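PDB 6DDN: probable sulfate-binding lipoprotein SubI from Mycobacterium tuberculosis, which probably binds sulfate outside the cell membrane as the solute-binding component of a sulfate uptake system. Local coordinates for residues K152-R155 / L161-G164; E166-S171 / T222-Q227. All coordinates share one frame; numbering follows the deposited sequence.

Contact 1. Residues K152-R155 / L161-G164; sequences KNIR and LRPG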
ATOM      1  N   LYS A 152      -5.289  -6.855 -24.235  1.00 55.74           N
ATOM      2  CA  LYS A 152      -5.541  -8.265 -23.993  1.00 57.29           C
ATOM      3  C   LYS A 152      -6.816  -8.506 -23.197  1.00 52.06           C
ATOM      4  O   LYS A 152      -7.096  -9.652 -22.832  1.00 52.66           O
ATOM      5  CB  LYS A 152      -4.342  -8.893 -23.287  1.00 57.64           C
ATOM      6  CG  LYS A 152      -3.169  -9.101 -24.222  1.00 59.87           C
ATOM      7  CD  LYS A 152      -1.865  -9.245 -23.476  1.00 60.09           C
ATOM      8  CE  LYS A 152      -0.717  -9.362 -24.454  1.00 60.10           C
ATOM      9  NZ  LYS A 152      -0.959 -10.434 -25.462  1.00 61.98           N
ATOM     10  N   ASN A 153      -7.589  -7.455 -22.923  1.00 44.49           N
ATOM     11  CA  ASN A 153      -8.922  -7.575 -22.335  1.00 47.96           C
ATOM     12  C   ASN A 153      -8.867  -8.297 -20.986  1.00 52.24           C
ATOM     13  O   ASN A 153      -9.459  -9.360 -20.788  1.00 55.25           O
ATOM     14  CB  ASN A 153      -9.873  -8.280 -23.309  1.00 51.06           C
ATOM     15  CG  ASN A 153     -11.316  -8.231 -22.857  1.00 50.33           C
ATOM     16  OD1 ASN A 153     -11.784  -7.213 -22.349  1.00 51.73           O
ATOM     17  ND2 ASN A 153     -12.029  -9.335 -23.041  1.00 48.57           N
ATOM     18  N   ILE A 154      -8.129  -7.697 -20.059  1.00 50.38           N
ATOM     19  CA  ILE A 154      -8.003  -8.224 -18.705  1.00 50.35           C
ATOM     20  C   ILE A 154      -9.070  -7.568 -17.837  1.00 55.13           C
ATOM     21  O   ILE A 154      -9.095  -6.341 -17.694  1.00 58.99           O
ATOM     22  CB  ILE A 154      -6.598  -7.975 -18.138  1.00 47.66           C
ATOM     23  CG1 ILE A 154      -5.531  -8.380 -19.156  1.00 50.67           C
ATOM     24  CG2 ILE A 154      -6.409  -8.727 -16.835  1.00 46.83           C
ATOM     25  CD1 ILE A 154      -5.449  -9.873 -19.391  1.00 54.11           C
ATOM     26  N   ARG A 155      -9.956  -8.384 -17.262  1.00 58.57           N
ATOM     27  CA  ARG A 155     -11.049  -7.876 -16.440  1.00 57.07           C
ATOM     28  C   ARG A 155     -11.207  -8.567 -15.092  1.00 52.77           C
ATOM     29  O   ARG A 155     -11.887  -8.011 -14.220  1.00 52.56           O
ATOM     30  CB  ARG A 155     -12.389  -7.982 -17.190  1.00 58.53           C
ATOM     31  CG  ARG A 155     -12.400  -7.387 -18.591  1.00 61.15           C
ATOM     32  CD  ARG A 155     -12.640  -5.885 -18.581  1.00 69.48           C
ATOM     33  NE  ARG A 155     -12.308  -5.285 -19.871  1.00 78.09           N
ATOM     34  CZ  ARG A 155     -12.116  -3.984 -20.071  1.00 81.03           C
ATOM     35  NH1 ARG A 155     -12.225  -3.130 -19.062  1.00 84.24           N
ATOM     36  NH2 ARG A 155     -11.817  -3.536 -21.283  1.00 78.40           N
ATOM     37  N   LEU A 161      -4.675 -16.133 -15.508  1.00 49.53           N
ATOM     38  CA  LEU A 161      -4.278 -17.505 -15.788  1.00 45.95           C
ATOM     39  C   LEU A 161      -4.445 -17.872 -17.255  1.00 46.27           C
ATOM     40  O   LEU A 161      -4.422 -19.059 -17.592  1.00 54.49           O
ATOM     41  CB  LEU A 161      -5.082 -18.475 -14.921  1.00 47.57           C
ATOM     42  CG  LEU A 161      -4.871 -18.386 -13.413  1.00 49.91           C
ATOM     43  CD1 LEU A 161      -5.608 -19.513 -12.710  1.00 52.81           C
ATOM     44  CD2 LEU A 161      -3.391 -18.427 -13.091  1.00 52.13           C
ATOM     45  N   ARG A 162      -4.625 -16.891 -18.126  1.00 45.29           N
ATOM     46  CA  ARG A 162      -4.771 -17.207 -19.534  1.00 49.19           C
ATOM     47  C   ARG A 162      -3.406 -17.507 -20.154  1.00 52.44           C
ATOM     48  O   ARG A 162      -2.379 -17.021 -19.673  1.00 55.03           O
ATOM     49  CB  ARG A 162      -5.445 -16.055 -20.269  1.00 49.81           C
ATOM     50  CG  ARG A 162      -6.963 -16.144 -20.259  1.00 50.91           C
ATOM     51  CD  ARG A 162      -7.602 -14.779 -20.433  1.00 48.27           C
ATOM     52  NE  ARG A 162      -7.076 -14.088 -21.604  1.00 45.89           N
ATOM     53  CZ  ARG A 162      -7.344 -12.823 -21.908  1.00 46.71           C
ATOM     54  NH1 ARG A 162      -8.137 -12.104 -21.124  1.00 48.50           N
ATOM     55  NH2 ARG A 162      -6.817 -12.276 -22.994  1.00 48.65           N
ATOM     56  N   PRO A 163      -3.373 -18.320 -21.210  1.00 54.00           N
ATOM     57  CA  PRO A 163      -2.085 -18.720 -21.793  1.00 53.86           C
ATOM     58  C   PRO A 163      -1.288 -17.518 -22.277  1.00 54.71           C
ATOM     59  O   PRO A 163      -1.786 -16.684 -23.036  1.00 56.20           O
ATOM     60  CB  PRO A 163      -2.491 -19.630 -22.959  1.00 58.14           C
ATOM     61  CG  PRO A 163      -3.862 -20.101 -22.624  1.00 61.03           C
ATOM     62  CD  PRO A 163      -4.512 -18.998 -21.853  1.00 56.75           C
ATOM     63  N   GLY A 164      -0.038 -17.437 -21.828  1.00 53.57           N
ATOM     64  CA  GLY A 164       0.875 -16.412 -22.284  1.00 52.69           C
ATOM     65  C   GLY A 164       0.818 -15.101 -21.533  1.00 51.70           C
ATOM     66  O   GLY A 164       1.624 -14.208 -21.823  1.00 58.32           O
TER

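Contact 2. Residues E166-S171 / T222-Q227; sequences EVITPS and TDVFVQ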
ATOM      1  N   GLU A 166       1.755 -12.763 -18.733  1.00 50.70           N
ATOM      2  CA  GLU A 166       2.746 -12.610 -17.678  1.00 50.02           C
ATOM      3  C   GLU A 166       2.272 -11.555 -16.692  1.00 49.23           C
ATOM      4  O   GLU A 166       1.927 -10.437 -17.087  1.00 46.30           O
ATOM      5  CB  GLU A 166       4.120 -12.217 -18.224  1.00 52.74           C
ATOM      6  CG  GLU A 166       5.124 -11.981 -17.100  1.00 52.56           C
ATOM      7  CD  GLU A 166       6.427 -11.373 -17.569  1.00 59.04           C
ATOM      8  OE1 GLU A 166       6.531 -11.010 -18.761  1.00 60.08           O
ATOM      9  OE2 GLU A 166       7.352 -11.260 -16.736  1.00 62.44           O
ATOM     10  N   VAL A 167       2.266 -11.916 -15.415  1.00 50.09           N
ATOM     11  CA  VAL A 167       1.860 -11.023 -14.342  1.00 49.72           C
ATOM     12  C   VAL A 167       3.111 -10.426 -13.715  1.00 46.60           C
ATOM     13  O   VAL A 167       4.070 -11.149 -13.413  1.00 45.51           O
ATOM     14  CB  VAL A 167       1.019 -11.764 -13.291  1.00 49.39           C
ATOM     15  CG1 VAL A 167       0.836 -10.903 -12.055  1.00 46.60           C
ATOM     16  CG2 VAL A 167      -0.324 -12.167 -13.882  1.00 48.41           C
ATOM     17  N   ILE A 168       3.109  -9.110 -13.531  1.00 43.43           N
ATOM     18  CA  ILE A 168       4.174  -8.412 -12.826  1.00 44.94           C
ATOM     19  C   ILE A 168       3.695  -8.139 -11.409  1.00 48.09           C
ATOM     20  O   ILE A 168       2.679  -7.461 -11.208  1.00 50.37           O
ATOM     21  CB  ILE A 168       4.566  -7.109 -13.539  1.00 47.30           C
ATOM     22  CG1 ILE A 168       4.924  -7.390 -14.998  1.00 47.74           C
ATOM     23  CG2 ILE A 168       5.730  -6.443 -12.827  1.00 48.50           C
ATOM     24  CD1 ILE A 168       6.016  -8.422 -15.169  1.00 50.66           C
ATOM     25  N   THR A 169       4.418  -8.677 -10.424  1.00 51.67           N
ATOM     26  CA  THR A 169       4.116  -8.468  -9.016  1.00 46.92           C
ATOM     27  C   THR A 169       5.407  -8.639  -8.228  1.00 47.74           C
ATOM     28  O   THR A 169       6.218  -9.515  -8.563  1.00 48.37           O
ATOM     29  CB  THR A 169       3.041  -9.438  -8.504  1.00 43.22           C
ATOM     30  OG1 THR A 169       2.828  -9.231  -7.102  1.00 47.51           O
ATOM     31  CG2 THR A 169       3.448 -10.882  -8.750  1.00 43.79           C
ATOM     32  N   PRO A 170       5.638  -7.818  -7.200  1.00 46.17           N
ATOM     33  CA  PRO A 170       6.921  -7.881  -6.483  1.00 52.52           C
ATOM     34  C   PRO A 170       7.065  -9.101  -5.585  1.00 50.72           C
ATOM     35  O   PRO A 170       6.205  -9.989  -5.569  1.00 48.50           O
ATOM     36  CB  PRO A 170       6.925  -6.583  -5.665  1.00 50.44           C
ATOM     37  CG  PRO A 170       5.493  -6.249  -5.489  1.00 45.90           C
ATOM     38  CD  PRO A 170       4.808  -6.691  -6.748  1.00 44.78           C
ATOM     39  N   SER A 171       8.164  -9.145  -4.831  1.00 52.70           N
ATOM     40  CA  SER A 171       8.535 -10.253  -3.957  1.00 56.56           C
ATOM     41  C   SER A 171       7.989 -10.025  -2.553  1.00 56.84           C
ATOM     42  O   SER A 171       8.149  -8.927  -2.005  1.00 57.58           O
ATOM     43  CB  SER A 171      10.049 -10.403  -3.897  1.00 62.50           C
ATOM     44  OG  SER A 171      10.418 -11.584  -3.209  1.00 67.30           O
ATOM     45  N   THR A 222       6.368  -1.329 -10.950  1.00 51.07           N
ATOM     46  CA  THR A 222       5.801  -0.369 -11.892  1.00 49.03           C
ATOM     47  C   THR A 222       6.818   0.019 -12.957  1.00 52.57           C
ATOM     48  O   THR A 222       6.470   0.175 -14.133  1.00 53.00           O
ATOM     49  CB  THR A 222       5.315   0.879 -11.152  1.00 47.38           C
ATOM     50  OG1 THR A 222       4.556   0.494 -10.000  1.00 53.06           O
ATOM     51  CG2 THR A 222       4.450   1.738 -12.065  1.00 43.01           C
ATOM     52  N   ASP A 223       8.082   0.184 -12.558  1.00 54.95           N
ATOM     53  CA  ASP A 223       9.117   0.609 -13.494  1.00 52.73           C
ATOM     54  C   ASP A 223       9.319  -0.420 -14.600  1.00 52.17           C
ATOM     55  O   ASP A 223       9.241  -0.093 -15.790  1.00 47.79           O
ATOM     56  CB  ASP A 223      10.427   0.852 -12.742  1.00 56.18           C
ATOM     57  CG  ASP A 223      10.339   2.020 -11.777  1.00 58.74           C
ATOM     58  OD1 ASP A 223       9.396   2.831 -11.906  1.00 55.03           O
ATOM     59  OD2 ASP A 223      11.214   2.129 -10.889  1.00 61.48           O
ATOM     60  N   VAL A 224       9.575  -1.675 -14.224  1.00 58.66           N
ATOM     61  CA  VAL A 224       9.837  -2.704 -15.224  1.00 55.79           C
ATOM     62  C   VAL A 224       8.598  -2.969 -16.069  1.00 50.23           C
ATOM     63  O   VAL A 224       8.709  -3.395 -17.225  1.00 51.52           O
ATOM     64  CB  VAL A 224      10.356  -3.989 -14.550  1.00 56.19           C
ATOM     65  CG1 VAL A 224       9.210  -4.803 -13.967  1.00 54.72           C
ATOM     66  CG2 VAL A 224      11.160  -4.818 -15.545  1.00 60.05           C
ATOM     67  N   PHE A 225       7.405  -2.715 -15.528  1.00 47.05           N
ATOM     68  CA  PHE A 225       6.200  -2.868 -16.336  1.00 48.55           C
ATOM     69  C   PHE A 225       6.082  -1.743 -17.355  1.00 49.14           C
ATOM     70  O   PHE A 225       5.684  -1.977 -18.503  1.00 49.17           O
ATOM     71  CB  PHE A 225       4.960  -2.920 -15.445  1.00 45.97           C
ATOM     72  CG  PHE A 225       3.675  -3.069 -16.209  1.00 42.38           C
ATOM     73  CD1 PHE A 225       3.219  -4.323 -16.584  1.00 44.25           C
ATOM     74  CD2 PHE A 225       2.926  -1.956 -16.560  1.00 38.70           C
ATOM     75  CE1 PHE A 225       2.043  -4.463 -17.292  1.00 46.85           C
ATOM     76  CE2 PHE A 225       1.751  -2.088 -17.269  1.00 37.70           C
ATOM     77  CZ  PHE A 225       1.309  -3.343 -17.636  1.00 49.90           C
ATOM     78  N   VAL A 226       6.422  -0.518 -16.952  1.00 49.04           N
ATOM     79  CA  VAL A 226       6.366   0.616 -17.871  1.00 48.44           C
ATOM     80  C   VAL A 226       7.344   0.415 -19.022  1.00 50.60           C
ATOM     81  O   VAL A 226       7.024   0.697 -20.183  1.00 51.09           O
ATOM     82  CB  VAL A 226       6.637   1.930 -17.112  1.00 48.55           C
ATOM     83  CG1 VAL A 226       7.246   2.971 -18.036  1.00 48.09           C
ATOM     84  CG2 VAL A 226       5.350   2.455 -16.489  1.00 47.81           C
ATOM     85  N   GLN A 227       8.543  -0.093 -18.724  1.00 50.52           N
ATOM     86  CA  GLN A 227       9.518  -0.338 -19.778  1.00 55.05           C
ATOM     87  C   GLN A 227       9.089  -1.441 -20.738  1.00 57.72           C
ATOM     88  O   GLN A 227       9.651  -1.529 -21.832  1.00 63.54           O
ATOM     89  CB  GLN A 227      10.887  -0.674 -19.182  1.00 63.25           C
ATOM     90  CG  GLN A 227      11.760   0.548 -18.913  1.00 72.76           C
ATOM     91  CD  GLN A 227      12.563   0.985 -20.134  1.00 84.99           C
ATOM     92  OE1 GLN A 227      13.784   0.835 -20.168  1.00 98.68           O
ATOM     93  NE2 GLN A 227      11.881   1.545 -21.134  1.00 80.53           N
TER

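Contact 1. Residues K152-R155 / L161-G164
R162 reaches across to the backbone of K152 and N153 and spends the edge of its guanidinium on two successive carbonyl groups. The short bond runs from R162 NH2 to K152 O at 2.6 Å; the donor lies in the carbonyl plane, and the N-H...O angle is 152°. R162 NH1 takes the next carbonyl, N153 O, at 3.1 Å. Here the oxygen sits almost exactly in the guanidinium plane, yet the donor stands well above the plane of the carbonyl. A third, weak bond of 3.2 Å joins R162 NH1 to K152 O, which thus receives both terminal nitrogens. A bend in the arginine chain at chi3 (52°) turns the group so that this edge faces the K152 and N153 carbonyls.

The close-packed side belongs to I154, which is buried. I154 CD1 lies over one face of the R162 guanidinium, 3.9 Å from NH1. NH1 also forms a salt bridge with D159, whose other carboxylate oxygen accepts a bond from the backbone N of R155. The solvent side is looser: K152 and N153 are exposed, and the K152 side chain lies beside a sulfate ion, probably from the crystallisation liquor. K152 NZ stays 6.6 Å from R162 NH2. Both segments belong to the irregular connection between strands 138-147 and 167-168, and the arginine fastens its two limbs together. With two carbonyls and a carboxylate gathered around it, the R162 guanidinium is probably stabilised in its charged form, consistent with side-chain bonds holding segments that form no helix or strand.

Contact 2. Residues E166-S171 / T222-Q227
T222 OG1, just ahead, in helix 218-227, of the V224 and F225 side chains that lean on I168, is gripped twice, by G218 O within its own helix and by E239 OE1 from helix 237-245. Across the contact itself everything is apolar. I168 on strand 167-168 divides its branches between two neighbours: I168 CG2 meets V224 CG1 at 4.0 Å, while I168 CG1 lies 3.9 Å from F225 CD1, at the edge of the ring. With CG of F225 anti to the backbone N (chi1 180°), the ring is carried to this side of the helix, and the isoleucine meets its rim rather than its face.

R147 makes a cation-pi contact with F225 and also donates from NH2 to F225 O. L233 touches both I168 and F225 and so fills in beside them. Strand 167-168 lies parallel to strand 232-236, and helix 218-227 is the last of three helices on the path between them, so the contact packs a beta-alpha-beta crossover onto its sheet. Van der Waals contact alone joins the two segments, which implies that their fit rests on shape and burial, with the polar anchoring supplied from around them.

How the contacts relate
Contact 1 finishes just before contact 2 starts, and only I165 separates G164 from E166, so one run of chain passes from the surface loop into the sheet. The centres of the two contacts are about 15 Å apart; the centre of contact 1 is about 24 Å, and that of contact 2 about 16 Å, from the centre of the chain. D231 links their surroundings: it touches the K152 side chain and accepts a bond from E166 N. Polar grip at the rim thus gives way to apolar packing inside. The sulfate beside K152 in contact 1 sits at this outer end and is more likely a surface ion than the transported substrate.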